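Local coordinates for protein NAD nucleotidase (Haemophilus influenzae, PDB 3ZTV) that degrades NAD in the periplasm, acting as a zinc-dependent NAD pyrophosphatase and 5'-nucleotidase that yields adenosine and nicotinamide riboside, at residues Ala68-Thr73 with Leu201-Ser206; Leu100-Phe105 with Val161-Asn166; Asn127-Lys132 with Lys175-Ile180. All coordinates share one frame; numbering follows the deposited sequence.

Contacts 1 and 2 are buried and share one zinc ion and the water bound to it; contact 3 lies farther out, partly exposed, where a second subunit packs. All three belong to the calcineurin-like phosphoesterase region. Contact 1 sets a metal-bridging aspartate beside a histidine that is probably also a ligand, with an apolar contact behind, and contact 2 sets a metal-binding loop against helix 162-167; neither has a hydrogen bond between its own segments. Contact 3, in contrast, is a backbone-paired ribbon with a salt bridge at its outer end. The loops of contacts 1 and 2 are hydrogen-bonded to each other, and T164 of contact 2 touches F176 of contact 3.

Contact 1: Ala68-Thr73 with Leu201-Ser206; sequences AGDAIT and LSHAGS. With ZN (zinc ion), chain B; ZN (zinc ion), chain C.
H203 lays its imidazole beside the loop at A68-D70, its ring edge facing D70 and the ring lying against G69 CA. With no side chain on G69, the ring can lie this close to the backbone. D70 CB already sits 3.6 Å from the zinc ion of chain C. Chi1 of -80° swings CG to the side of the backbone N, which brings the carboxylate to the two metals, its plane 58° from that of the H203 ring; CG passes 3.0 Å from the zinc of chain B. One oxygen, OD1, turns from the metals to accept from the backbone N of H103. The other, OD2, is the tip: it bridges the pair, 2.4 Å from the zinc of chain C, with the zinc of chain B also bound to it. Such a dinuclear centre is the hallmark of calcineurin-like phosphoesterases, in which loops at strand ends of two stacked sheets converge on the metals; here the loops follow strand 63-67 of one sheet and strand 198-203 of the other. D20 and H22 complete the protein ligands of the chain C ion, while N102 and D226 bind that of chain B. Water 1 spans the two ions, 2.1 Å from the zinc of chain C, a place that in this family suits the attacking nucleophile. H203 is probably a further ligand of the chain B zinc, but the ring orientation is doubtful: modelled CE1 is too near that metal and CD2 crowds A68 O. The modelled approach of NE2 to D20 shares the doubt. Farther back along the strand the contact is apolar, A68 CB meeting L201 CD1 at 3.7 Å. Beyond it S202 OG accepts from A204 N at 3.0 Å, an ST turn that bends the chain where it leaves H203.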
# COMPACT_ATOMS: atom_id res chain seq x y z
N ALA A 68 -14.69 -19.74 1.18
CA ALA A 68 -14.02 -18.48 0.85
C ALA A 68 -14.75 -17.18 1.24
O ALA A 68 -14.47 -16.13 0.66
CB ALA A 68 -13.63 -18.45 -0.63
N GLY A 69 -15.65 -17.25 2.23
CA GLY A 69 -16.22 -16.04 2.82
C GLY A 69 -17.63 -15.66 2.41
O GLY A 69 -18.23 -16.28 1.51
N ASP A 70 -18.19 -14.66 3.10
CA ASP A 70 -19.61 -14.30 3.00
C ASP A 70 -20.51 -15.51 3.28
O ASP A 70 -21.38 -15.90 2.48
CB ASP A 70 -19.97 -13.68 1.65
CG ASP A 70 -19.59 -12.21 1.52
OD1 ASP A 70 -19.08 -11.59 2.48
OD2 ASP A 70 -19.82 -11.69 0.41
N ALA A 71 -20.29 -16.09 4.45
CA ALA A 71 -21.19 -17.07 5.01
C ALA A 71 -22.53 -16.41 5.34
O ALA A 71 -23.57 -17.04 5.17
CB ALA A 71 -20.58 -17.68 6.26
N ILE A 72 -22.50 -15.17 5.82
CA ILE A 72 -23.70 -14.54 6.38
C ILE A 72 -24.28 -13.39 5.56
O ILE A 72 -23.56 -12.73 4.80
CB ILE A 72 -23.47 -14.05 7.83
CG1 ILE A 72 -22.31 -13.05 7.93
CG2 ILE A 72 -23.28 -15.25 8.76
CD1 ILE A 72 -22.29 -12.31 9.26
N THR A 73 -25.59 -13.19 5.74
CA THR A 73 -26.43 -12.13 5.17
C THR A 73 -26.95 -12.51 3.81
O THR A 73 -26.20 -12.97 2.95
CB THR A 73 -25.79 -10.70 5.14
OG1 THR A 73 -24.91 -10.56 4.01
CG2 THR A 73 -25.06 -10.38 6.44
N LEU A 201 -6.65 -18.37 0.27
CA LEU A 201 -8.10 -18.43 0.41
C LEU A 201 -8.57 -16.98 0.53
O LEU A 201 -8.45 -16.36 1.59
CB LEU A 201 -8.46 -19.25 1.65
CG LEU A 201 -9.95 -19.49 1.92
CD1 LEU A 201 -10.65 -20.17 0.74
CD2 LEU A 201 -10.14 -20.29 3.19
N SER A 202 -9.04 -16.43 -0.58
CA SER A 202 -9.18 -14.98 -0.74
C SER A 202 -10.55 -14.50 -1.18
O SER A 202 -11.02 -14.81 -2.27
CB SER A 202 -8.14 -14.45 -1.72
OG SER A 202 -8.41 -13.09 -2.03
N HIS A 203 -11.16 -13.70 -0.29
CA HIS A 203 -12.39 -12.97 -0.60
C HIS A 203 -12.13 -11.64 -1.32
O HIS A 203 -12.98 -10.72 -1.27
CB HIS A 203 -13.26 -12.70 0.64
CG HIS A 203 -14.73 -12.67 0.34
ND1 HIS A 203 -15.46 -11.53 0.07
CD2 HIS A 203 -15.59 -13.70 0.22
CE1 HIS A 203 -16.71 -11.87 -0.19
NE2 HIS A 203 -16.82 -13.18 -0.10
N ALA A 204 -10.99 -11.51 -1.98
CA ALA A 204 -10.68 -10.26 -2.69
C ALA A 204 -11.47 -10.07 -3.98
O ALA A 204 -11.47 -8.97 -4.53
CB ALA A 204 -9.18 -10.15 -2.99
N GLY A 205 -12.15 -11.13 -4.43
CA GLY A 205 -12.85 -11.11 -5.71
C GLY A 205 -11.99 -11.59 -6.87
O GLY A 205 -10.75 -11.52 -6.83
N SER A 206 -12.64 -12.07 -7.93
CA SER A 206 -11.90 -12.59 -9.08
C SER A 206 -10.91 -11.58 -9.68
O SER A 206 -9.78 -11.95 -9.99
CB SER A 206 -12.86 -13.11 -10.16
OG SER A 206 -13.42 -14.35 -9.78
ZN ZN B . -18.32 -10.63 -0.72
ZN ZN C . -20.86 -12.42 -1.60
O HOH W 1 -19.80 -10.71 -2.07

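Contact 2: Leu100-Phe105 with Val161-Asn166; sequences LGNHEF and VNKTVN. With ZN (zinc ion), chain B.
N102 and T164 bring the two segments closest, with CA atoms 4.7 Å apart. The segment 100-105 carries the GNHE signature of calcineurin-like phosphoesterases, a loop that runs into a short 3-10 turn at 103-105, and it lies against the first turn of helix 162-167. N102 folds its CG between its own backbone N and carbonyl carbon (chi1 54°), which turns the amide to the zinc ion of chain B, which D70 and D226 also bind. Behind that amide, N102 CB rests 3.2 Å from T164 OG1. This hydroxyl is hydrogen-bonded to T160 O one turn back, so toward N102 it makes only a packing contact. The methyl of the same threonine, CG2, reaches F105 CD2 at 3.7 Å, approaching the ring obliquely. K163 starts extended, its CG and CD passing slantwise across the N102 amide with CD 3.9 Å from N102 CG, then bends at chi3 (-70°) and delivers NZ to a salt bridge with D226. The lysine thus holds a second-shell place beside two zinc ligands. Within the loop, E104 OE1 serves two backbone donors: D70 N of the neighbouring zinc loop and G101 N, the latter at 2.7 Å on the anti side of the carboxylate and 23° out of its plane.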
# COMPACT_ATOMS: atom_id res chain seq x y z
N LEU A 100 -12.68 -14.62 6.18
CA LEU A 100 -13.65 -13.53 6.28
C LEU A 100 -13.94 -12.88 4.93
O LEU A 100 -13.01 -12.60 4.16
CB LEU A 100 -13.15 -12.46 7.26
CG LEU A 100 -12.82 -12.91 8.68
CD1 LEU A 100 -12.21 -11.75 9.45
CD2 LEU A 100 -14.08 -13.44 9.37
N GLY A 101 -15.22 -12.65 4.66
CA GLY A 101 -15.63 -11.84 3.54
C GLY A 101 -15.95 -10.42 3.96
O GLY A 101 -15.56 -9.96 5.06
N ASN A 102 -16.65 -9.70 3.08
CA ASN A 102 -17.04 -8.33 3.37
C ASN A 102 -18.31 -8.27 4.21
O ASN A 102 -18.41 -7.47 5.14
CB ASN A 102 -17.18 -7.46 2.11
CG ASN A 102 -18.10 -8.05 1.06
OD1 ASN A 102 -17.99 -9.22 0.73
ND2 ASN A 102 -19.00 -7.25 0.52
N HIS A 103 -19.27 -9.14 3.92
CA HIS A 103 -20.54 -9.10 4.65
C HIS A 103 -20.43 -9.62 6.08
O HIS A 103 -21.33 -9.39 6.89
CB HIS A 103 -21.64 -9.82 3.88
CG HIS A 103 -22.16 -9.04 2.72
ND1 HIS A 103 -21.66 -9.18 1.44
CD2 HIS A 103 -23.14 -8.11 2.64
CE1 HIS A 103 -22.32 -8.37 0.63
NE2 HIS A 103 -23.21 -7.70 1.33
N GLU A 104 -19.33 -10.29 6.41
CA GLU A 104 -19.10 -10.69 7.78
C GLU A 104 -19.10 -9.49 8.74
O GLU A 104 -19.33 -9.66 9.94
CB GLU A 104 -17.79 -11.48 7.90
CG GLU A 104 -17.96 -13.01 7.85
CD GLU A 104 -18.40 -13.53 6.49
OE1 GLU A 104 -17.76 -13.18 5.48
OE2 GLU A 104 -19.37 -14.31 6.42
N PHE A 105 -18.87 -8.29 8.21
CA PHE A 105 -18.85 -7.07 9.03
C PHE A 105 -20.13 -6.22 8.93
O PHE A 105 -20.17 -5.11 9.48
CB PHE A 105 -17.62 -6.22 8.68
CG PHE A 105 -16.33 -6.83 9.16
CD1 PHE A 105 -15.91 -6.65 10.47
CD2 PHE A 105 -15.53 -7.58 8.31
CE1 PHE A 105 -14.72 -7.21 10.92
CE2 PHE A 105 -14.34 -8.15 8.75
CZ PHE A 105 -13.94 -7.95 10.06
N VAL A 161 -10.61 -5.21 0.71
CA VAL A 161 -10.36 -4.08 1.62
C VAL A 161 -11.37 -2.94 1.46
O VAL A 161 -12.20 -2.73 2.35
CB VAL A 161 -8.91 -3.56 1.51
CG1 VAL A 161 -8.74 -2.30 2.34
CG2 VAL A 161 -7.93 -4.65 1.97
N ASN A 162 -11.30 -2.21 0.36
CA ASN A 162 -12.15 -1.03 0.18
C ASN A 162 -13.64 -1.35 0.32
O ASN A 162 -14.39 -0.62 0.97
CB ASN A 162 -11.89 -0.36 -1.18
CG ASN A 162 -10.51 0.26 -1.29
OD1 ASN A 162 -9.86 0.54 -0.28
ND2 ASN A 162 -10.07 0.48 -2.52
N LYS A 163 -14.08 -2.44 -0.29
CA LYS A 163 -15.49 -2.82 -0.24
C LYS A 163 -15.96 -3.05 1.21
O LYS A 163 -17.07 -2.66 1.59
CB LYS A 163 -15.73 -4.06 -1.09
CG LYS A 163 -17.19 -4.51 -1.11
CD LYS A 163 -17.39 -5.71 -2.03
CE LYS A 163 -17.24 -5.33 -3.50
NZ LYS A 163 -17.70 -6.45 -4.38
N THR A 164 -15.12 -3.68 2.02
CA THR A 164 -15.46 -3.94 3.42
C THR A 164 -15.47 -2.65 4.23
O THR A 164 -16.44 -2.37 4.95
CB THR A 164 -14.50 -4.98 4.05
OG1 THR A 164 -14.51 -6.17 3.26
CG2 THR A 164 -14.93 -5.32 5.48
N VAL A 165 -14.41 -1.87 4.12
CA VAL A 165 -14.28 -0.63 4.87
C VAL A 165 -15.40 0.35 4.51
O VAL A 165 -15.99 0.98 5.39
CB VAL A 165 -12.89 0.01 4.63
CG1 VAL A 165 -12.83 1.45 5.18
CG2 VAL A 165 -11.82 -0.84 5.27
N ASN A 166 -15.70 0.46 3.22
CA ASN A 166 -16.64 1.46 2.73
C ASN A 166 -18.09 1.01 2.81
O ASN A 166 -18.97 1.77 3.23
CB ASN A 166 -16.31 1.86 1.28
CG ASN A 166 -14.98 2.60 1.16
OD1 ASN A 166 -14.54 3.26 2.10
ND2 ASN A 166 -14.35 2.50 -0.00
ZN ZN B . -18.32 -10.63 -0.72
O HOH W 1 -19.80 -10.71 -2.07

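Contact 3: Asn127-Lys132 with Lys175-Ile180; sequences NVIPDK and KFYDEI
N127 pairs with Y177 twice. Its O accepts from Y177 N at 2.9 Å on a lone pair, and its side-chain ND2 donates to Y177 O, which lies close to the plane of the N127 amide, at 3.0 Å and 156°. The amide's OD1 is taken by D159 N, so both ends of the group are fixed and its rotation is set. V128 lies opposite F176 in a non-hydrogen-bonded pair; CG1 stands over one face of the ring, 4.3 Å from its centroid, in a CH-pi contact, and CG2 meets F176 CE2 at 3.8 Å. I129 and K175 form the hydrogen-bonded pair: I129 N donates to K175 O at 2.8 Å, and K175 N returns a bond to I129 O from above the carbonyl plane. I129 CD1 reaches across to Y177 CE2 at 4.0 Å. Past P130, D131 presents the syn lone pair of OD2 to K175 NZ, 2.7 Å away, in a salt bridge that the lysine reaches by bending at chi2 and chi4. N188, Q184 and P254 of the second subunit pack on I129, Y177 and K175, respectively. Strands 128-130 and 174-176 thus form a two-stranded antiparallel ribbon, packed against the second subunit.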
# COMPACT_ATOMS: atom_id res chain seq x y z
N ASN A 127 -4.93 -9.97 6.22
CA ASN A 127 -4.91 -8.52 5.99
C ASN A 127 -6.00 -7.78 6.77
O ASN A 127 -6.25 -6.59 6.53
CB ASN A 127 -4.96 -8.17 4.49
CG ASN A 127 -6.29 -8.52 3.85
OD1 ASN A 127 -6.93 -9.51 4.21
ND2 ASN A 127 -6.70 -7.73 2.87
N VAL A 128 -6.66 -8.49 7.70
CA VAL A 128 -7.66 -7.90 8.58
C VAL A 128 -7.19 -8.21 9.99
O VAL A 128 -7.19 -9.38 10.41
CB VAL A 128 -9.05 -8.49 8.31
CG1 VAL A 128 -10.10 -7.79 9.16
CG2 VAL A 128 -9.40 -8.39 6.82
N ILE A 129 -6.76 -7.19 10.73
CA ILE A 129 -6.02 -7.42 11.97
C ILE A 129 -6.58 -6.56 13.12
O ILE A 129 -6.44 -5.34 13.12
CB ILE A 129 -4.49 -7.13 11.79
CG1 ILE A 129 -3.93 -7.88 10.57
CG2 ILE A 129 -3.73 -7.56 13.03
CD1 ILE A 129 -2.43 -7.59 10.31
N PRO A 130 -7.24 -7.20 14.10
CA PRO A 130 -7.81 -6.41 15.20
C PRO A 130 -6.77 -6.00 16.24
O PRO A 130 -5.86 -6.78 16.56
CB PRO A 130 -8.83 -7.36 15.83
CG PRO A 130 -9.17 -8.34 14.73
CD PRO A 130 -7.84 -8.55 14.04
N ASP A 131 -6.91 -4.78 16.75
CA ASP A 131 -6.10 -4.31 17.87
C ASP A 131 -6.47 -5.08 19.13
O ASP A 131 -7.54 -5.71 19.21
CB ASP A 131 -6.31 -2.81 18.09
CG ASP A 131 -5.75 -1.95 16.97
OD1 ASP A 131 -4.80 -2.38 16.29
OD2 ASP A 131 -6.23 -0.82 16.79
N LYS A 132 -5.58 -5.02 20.11
CA LYS A 132 -5.72 -5.72 21.37
C LYS A 132 -7.07 -5.53 22.06
O LYS A 132 -7.64 -6.49 22.58
CB LYS A 132 -4.58 -5.28 22.30
CG LYS A 132 -4.65 -5.87 23.70
CD LYS A 132 -3.52 -5.33 24.56
CE LYS A 132 -3.45 -6.02 25.91
NZ LYS A 132 -2.17 -5.69 26.60
N LYS A 175 -7.90 -3.20 11.68
CA LYS A 175 -7.06 -2.58 10.66
C LYS A 175 -6.97 -3.45 9.41
O LYS A 175 -6.84 -4.67 9.49
CB LYS A 175 -5.67 -2.28 11.24
CG LYS A 175 -5.53 -0.93 11.97
CD LYS A 175 -6.55 -0.74 13.08
CE LYS A 175 -6.30 0.56 13.85
NZ LYS A 175 -5.07 0.50 14.72
N PHE A 176 -7.04 -2.80 8.25
CA PHE A 176 -7.00 -3.49 6.96
C PHE A 176 -5.73 -3.14 6.20
O PHE A 176 -5.27 -2.00 6.24
CB PHE A 176 -8.20 -3.08 6.10
CG PHE A 176 -9.52 -3.62 6.59
CD1 PHE A 176 -10.17 -3.07 7.69
CD2 PHE A 176 -10.13 -4.69 5.94
CE1 PHE A 176 -11.39 -3.58 8.13
CE2 PHE A 176 -11.35 -5.20 6.38
CZ PHE A 176 -11.97 -4.64 7.48
N TYR A 177 -5.19 -4.11 5.47
CA TYR A 177 -3.97 -3.95 4.68
C TYR A 177 -4.16 -4.39 3.23
O TYR A 177 -4.94 -5.30 2.93
CB TYR A 177 -2.80 -4.67 5.38
CG TYR A 177 -2.53 -4.02 6.71
CD1 TYR A 177 -1.69 -2.91 6.80
CD2 TYR A 177 -3.17 -4.44 7.87
CE1 TYR A 177 -1.46 -2.27 8.01
CE2 TYR A 177 -2.95 -3.81 9.09
CZ TYR A 177 -2.10 -2.73 9.15
OH TYR A 177 -1.90 -2.09 10.37
N ASP A 178 -3.42 -3.73 2.34
CA ASP A 178 -3.49 -3.99 0.91
C ASP A 178 -3.43 -5.47 0.56
O ASP A 178 -2.57 -6.21 1.07
CB ASP A 178 -2.37 -3.25 0.19
CG ASP A 178 -2.43 -3.42 -1.30
OD1 ASP A 178 -3.35 -2.86 -1.93
OD2 ASP A 178 -1.54 -4.10 -1.85
N GLU A 179 -4.33 -5.90 -0.32
CA GLU A 179 -4.42 -7.30 -0.73
C GLU A 179 -3.14 -7.82 -1.38
O GLU A 179 -2.62 -8.87 -0.99
CB GLU A 179 -5.60 -7.52 -1.70
CG GLU A 179 -7.01 -7.17 -1.14
CD GLU A 179 -7.47 -5.75 -1.47
OE1 GLU A 179 -6.61 -4.85 -1.68
OE2 GLU A 179 -8.72 -5.54 -1.52
N ILE A 180 -2.64 -7.11 -2.40
CA ILE A 180 -1.42 -7.54 -3.10
C ILE A 180 -0.21 -7.56 -2.18
O ILE A 180 0.52 -8.55 -2.12
CB ILE A 180 -1.15 -6.66 -4.35
CG1 ILE A 180 -2.23 -6.92 -5.40
CG2 ILE A 180 0.26 -6.90 -4.90
CD1 ILE A 180 -2.20 -5.97 -6.58